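Local coordinates for nucleoprotein (Sendai virus, PDB 6M7D) that coats the viral RNA genome as a helical nucleocapsid, one subunit per six nucleotides, shielding it from nucleases and presenting it as template for transcription and replication, at residues L78-A82 with L167-I171; Y89-G94 with L232-T236. All coordinates share one frame; numbering follows the deposited sequence.

Interaction 1. Residues L78-A82 with L167-I171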
# COMPACT_ATOMS: atom_id res chain seq x y z
N LEU A 78 14.05 4.36 11.14
CA LEU A 78 13.18 3.49 11.92
C LEU A 78 13.00 2.14 11.25
O LEU A 78 13.10 1.10 11.91
CB LEU A 78 11.84 4.18 12.12
CG LEU A 78 10.83 3.47 13.02
CD1 LEU A 78 11.47 3.12 14.34
CD2 LEU A 78 9.64 4.37 13.22
N LEU A 79 12.75 2.13 9.95
CA LEU A 79 12.56 0.86 9.25
C LEU A 79 13.86 0.07 9.17
O LEU A 79 13.82 -1.16 9.08
CB LEU A 79 12.00 1.10 7.86
CG LEU A 79 10.72 1.92 7.76
CD1 LEU A 79 10.67 2.62 6.42
CD2 LEU A 79 9.51 1.06 7.96
N ALA A 80 15.01 0.74 9.18
CA ALA A 80 16.28 0.04 9.17
C ALA A 80 16.64 -0.52 10.54
O ALA A 80 17.47 -1.43 10.62
CB ALA A 80 17.39 0.97 8.69
N MET A 81 16.06 0.02 11.61
CA MET A 81 16.28 -0.53 12.94
C MET A 81 15.88 -1.99 13.05
O MET A 81 16.35 -2.69 13.96
CB MET A 81 15.50 0.26 13.98
CG MET A 81 16.05 1.62 14.25
SD MET A 81 15.24 2.38 15.65
CE MET A 81 16.00 1.46 16.97
N ALA A 82 15.03 -2.48 12.15
CA ALA A 82 14.56 -3.85 12.19
C ALA A 82 15.62 -4.86 11.78
O ALA A 82 15.40 -6.06 11.93
CB ALA A 82 13.35 -4.00 11.27
N LEU A 167 9.54 -2.93 18.61
CA LEU A 167 9.99 -2.37 17.34
C LEU A 167 9.11 -2.86 16.20
O LEU A 167 8.80 -2.10 15.27
CB LEU A 167 11.45 -2.74 17.10
CG LEU A 167 12.10 -2.13 15.88
CD1 LEU A 167 12.40 -0.66 16.10
CD2 LEU A 167 13.35 -2.89 15.53
N GLY A 168 8.70 -4.13 16.23
CA GLY A 168 7.81 -4.63 15.21
C GLY A 168 6.46 -3.96 15.24
O GLY A 168 5.88 -3.69 14.20
N ALA A 169 5.94 -3.68 16.44
CA ALA A 169 4.70 -2.91 16.53
C ALA A 169 4.84 -1.57 15.82
O ALA A 169 4.02 -1.23 14.95
CB ALA A 169 4.33 -2.70 18.00
N ILE A 170 5.89 -0.83 16.14
CA ILE A 170 6.07 0.51 15.56
C ILE A 170 6.22 0.42 14.04
O ILE A 170 5.57 1.16 13.28
CB ILE A 170 7.26 1.22 16.21
CG1 ILE A 170 7.06 1.32 17.71
CG2 ILE A 170 7.45 2.59 15.61
CD1 ILE A 170 8.24 1.91 18.44
N ILE A 171 7.07 -0.49 13.57
CA ILE A 171 7.36 -0.56 12.15
C ILE A 171 6.16 -1.07 11.37
O ILE A 171 5.84 -0.57 10.29
CB ILE A 171 8.61 -1.43 11.93
CG1 ILE A 171 9.83 -0.72 12.51
CG2 ILE A 171 8.81 -1.72 10.46
CD1 ILE A 171 11.07 -1.53 12.48
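Ile171 pushes its long arm into a shallow hollow formed by one turn of chain, between the carbonyl of Leu78 and CB of Ala82. CD1 of Ile171 is the bump: it comes 3.6 Å from CB of Ala82 and 3.4 Å from the carbonyl O of Leu78, while the other branch, CG2, meets CD2 of Leu79 at 3.8 Å. The branches divide the work because CG1 stands beside the backbone N (chi1 -67°) and CG2 beside the carbonyl carbon, so the residue straddles the Leu78-Leu79 step. Leu78 returns the favour, reaching between Leu167, Ile170 and Ile171; its CD2 butts against CG2 of Ile170 at 3.7 Å, the two side chains crossing at about a right angle. The helices that meet here, 68-80 and 163-181, belong to what is, by similarity, the largely helical Ncore of a paramyxovirus nucleoprotein, and the second of them carries the RNA-binding Lys180 further along. Leu167, with chi1 near -175°, sets both methyls against Met81 and Ala82: CD1 lies 3.9 Å from CB of Met81, and CD2 rests over the backbone, 3.7 Å from CA of Ala82. Helix 47-62 extends the same apolar packing, with Ala54 touching both Leu78 and Met81. Further along helix 163-181, Val174 and Trp175 pack on Leu79.

Interaction 2. Residues Y89-G94 with L232-T236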
# COMPACT_ATOMS: atom_id res chain seq x y z
N TYR A 89 20.65 -3.25 4.54
CA TYR A 89 19.25 -3.05 4.17
C TYR A 89 19.09 -1.83 3.28
O TYR A 89 18.36 -1.87 2.28
CB TYR A 89 18.42 -2.90 5.44
CG TYR A 89 17.00 -2.48 5.18
CD1 TYR A 89 16.13 -3.31 4.50
CD2 TYR A 89 16.52 -1.26 5.62
CE1 TYR A 89 14.84 -2.94 4.27
CE2 TYR A 89 15.23 -0.88 5.38
CZ TYR A 89 14.39 -1.73 4.71
OH TYR A 89 13.09 -1.37 4.46
N LEU A 90 19.76 -0.73 3.62
CA LEU A 90 19.61 0.50 2.84
C LEU A 90 20.30 0.38 1.49
O LEU A 90 19.92 1.04 0.52
CB LEU A 90 20.17 1.68 3.62
CG LEU A 90 19.48 1.92 4.95
CD1 LEU A 90 20.07 3.14 5.59
CD2 LEU A 90 18.00 2.08 4.74
N THR A 91 21.34 -0.45 1.40
CA THR A 91 22.00 -0.63 0.12
C THR A 91 21.17 -1.49 -0.82
O THR A 91 21.02 -1.15 -2.00
CB THR A 91 23.39 -1.23 0.32
OG1 THR A 91 24.24 -0.26 0.94
CG2 THR A 91 23.99 -1.65 -1.00
N THR A 92 20.61 -2.59 -0.33
CA THR A 92 19.85 -3.46 -1.22
C THR A 92 18.46 -2.90 -1.51
O THR A 92 17.93 -3.07 -2.61
CB THR A 92 19.74 -4.88 -0.65
OG1 THR A 92 18.76 -4.92 0.39
CG2 THR A 92 21.07 -5.34 -0.12
N ASN A 93 17.84 -2.26 -0.51
CA ASN A 93 16.47 -1.71 -0.70
C ASN A 93 16.47 -0.18 -0.68
O ASN A 93 15.39 0.41 -0.88
CB ASN A 93 15.50 -2.24 0.36
CG ASN A 93 15.47 -3.75 0.42
OD1 ASN A 93 15.32 -4.33 1.50
ND2 ASN A 93 15.60 -4.41 -0.72
N GLY A 94 17.62 0.45 -0.45
CA GLY A 94 17.69 1.92 -0.34
C GLY A 94 18.18 2.62 -1.60
O GLY A 94 18.36 3.85 -1.54
N LEU A 232 11.59 2.47 -1.00
CA LEU A 232 12.30 1.58 -0.10
C LEU A 232 11.37 0.54 0.50
O LEU A 232 11.73 -0.63 0.64
CB LEU A 232 12.98 2.38 1.01
CG LEU A 232 13.38 1.58 2.24
CD1 LEU A 232 14.72 0.94 2.02
CD2 LEU A 232 13.41 2.47 3.46
N MET A 233 10.15 0.95 0.86
CA MET A 233 9.20 -0.00 1.42
C MET A 233 8.73 -1.01 0.38
O MET A 233 8.63 -2.21 0.65
CB MET A 233 8.03 0.75 2.04
CG MET A 233 8.46 1.64 3.18
SD MET A 233 7.16 2.71 3.79
CE MET A 233 6.34 1.61 4.93
N VAL A 234 8.42 -0.51 -0.82
CA VAL A 234 7.98 -1.40 -1.93
C VAL A 234 9.13 -2.35 -2.26
O VAL A 234 8.87 -3.55 -2.47
CB VAL A 234 7.55 -0.58 -3.17
CG1 VAL A 234 7.50 -1.44 -4.42
CG2 VAL A 234 6.22 0.12 -2.94
N GLU A 235 10.36 -1.82 -2.26
CA GLU A 235 11.58 -2.64 -2.56
C GLU A 235 11.73 -3.72 -1.49
O GLU A 235 12.03 -4.87 -1.86
CB GLU A 235 12.81 -1.74 -2.59
CG GLU A 235 14.05 -2.44 -3.10
CD GLU A 235 13.93 -2.97 -4.51
OE1 GLU A 235 12.85 -2.79 -5.12
OE2 GLU A 235 14.90 -3.57 -5.01
N THR A 236 11.50 -3.38 -0.22
CA THR A 236 11.63 -4.36 0.89
C THR A 236 10.60 -5.48 0.69
O THR A 236 10.97 -6.65 0.85
CB THR A 236 11.33 -3.68 2.24
OG1 THR A 236 12.20 -2.55 2.39
CG2 THR A 236 11.48 -4.61 3.42
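Tyr89 and Thr236 make the hydrogen bond that joins helix 86-93 to helix 227-239, a near-perpendicular packing in the largely helical body of the nucleoprotein; the local axes cross at 87° and approach to 9.7 Å. The tyrosine OH donates to OG1 of Thr236 over 2.5 Å, with OG1 at the ring's edge, near its plane. That hydroxyl in turn donates to the carbonyl O of Leu232, four residues back, at 2.6 Å, the common intrahelical threonine bond; the oxygen also takes the backbone N-H of Thr236, the two donors arriving from opposite faces of the carbonyl plane. The ring gets there because CG of Tyr89 lies opposite the backbone N (chi1 172°). Apolar packing centres on Leu232. Its CD1 sits obliquely to the tyrosine ring, 3.8 Å from CZ, and reaches on to CB of Asn93 at 3.7 Å; Val76 of helix 68-80 touches Leu232 as well. CA of Leu232 also lies 3.4 Å from the carbonyl O of Asn93, a CA-H...O contact. Glu235 touches Asn93 through its aliphatic part: CG lies 3.5 Å from ND2, while the carboxylate goes to Arg309 in a salt bridge and the side-chain amide of Asn93 makes a weak hydrogen bond to Thr239. The hydroxyl chain thus runs one way and ends on a helix carbonyl, giving two buried polar side chains partners and probably limiting rotation of the threonine.

From the N terminus the chain runs through helix 68-80 and a short turn into helix 86-93, laying down the first halves of both contacts. It then passes through three strands of the mixed sheet, whose first strand, 33-40, came before helix 68-80, and further helices. Interaction 1 closes the shorter loop, across 84 residues, at helix 163-181; interaction 2 closes the longer one, across 137, at helix 227-239. Their segments alternate, so the loops cross rather than nest. The contacts also touch: Ala80 packs on Tyr89, and Leu79 reaches Leu232 and Met233. Together they tie the early helical pair to two later helices, with the bound RNA at least about 14 Å from the nearest atom of either contact.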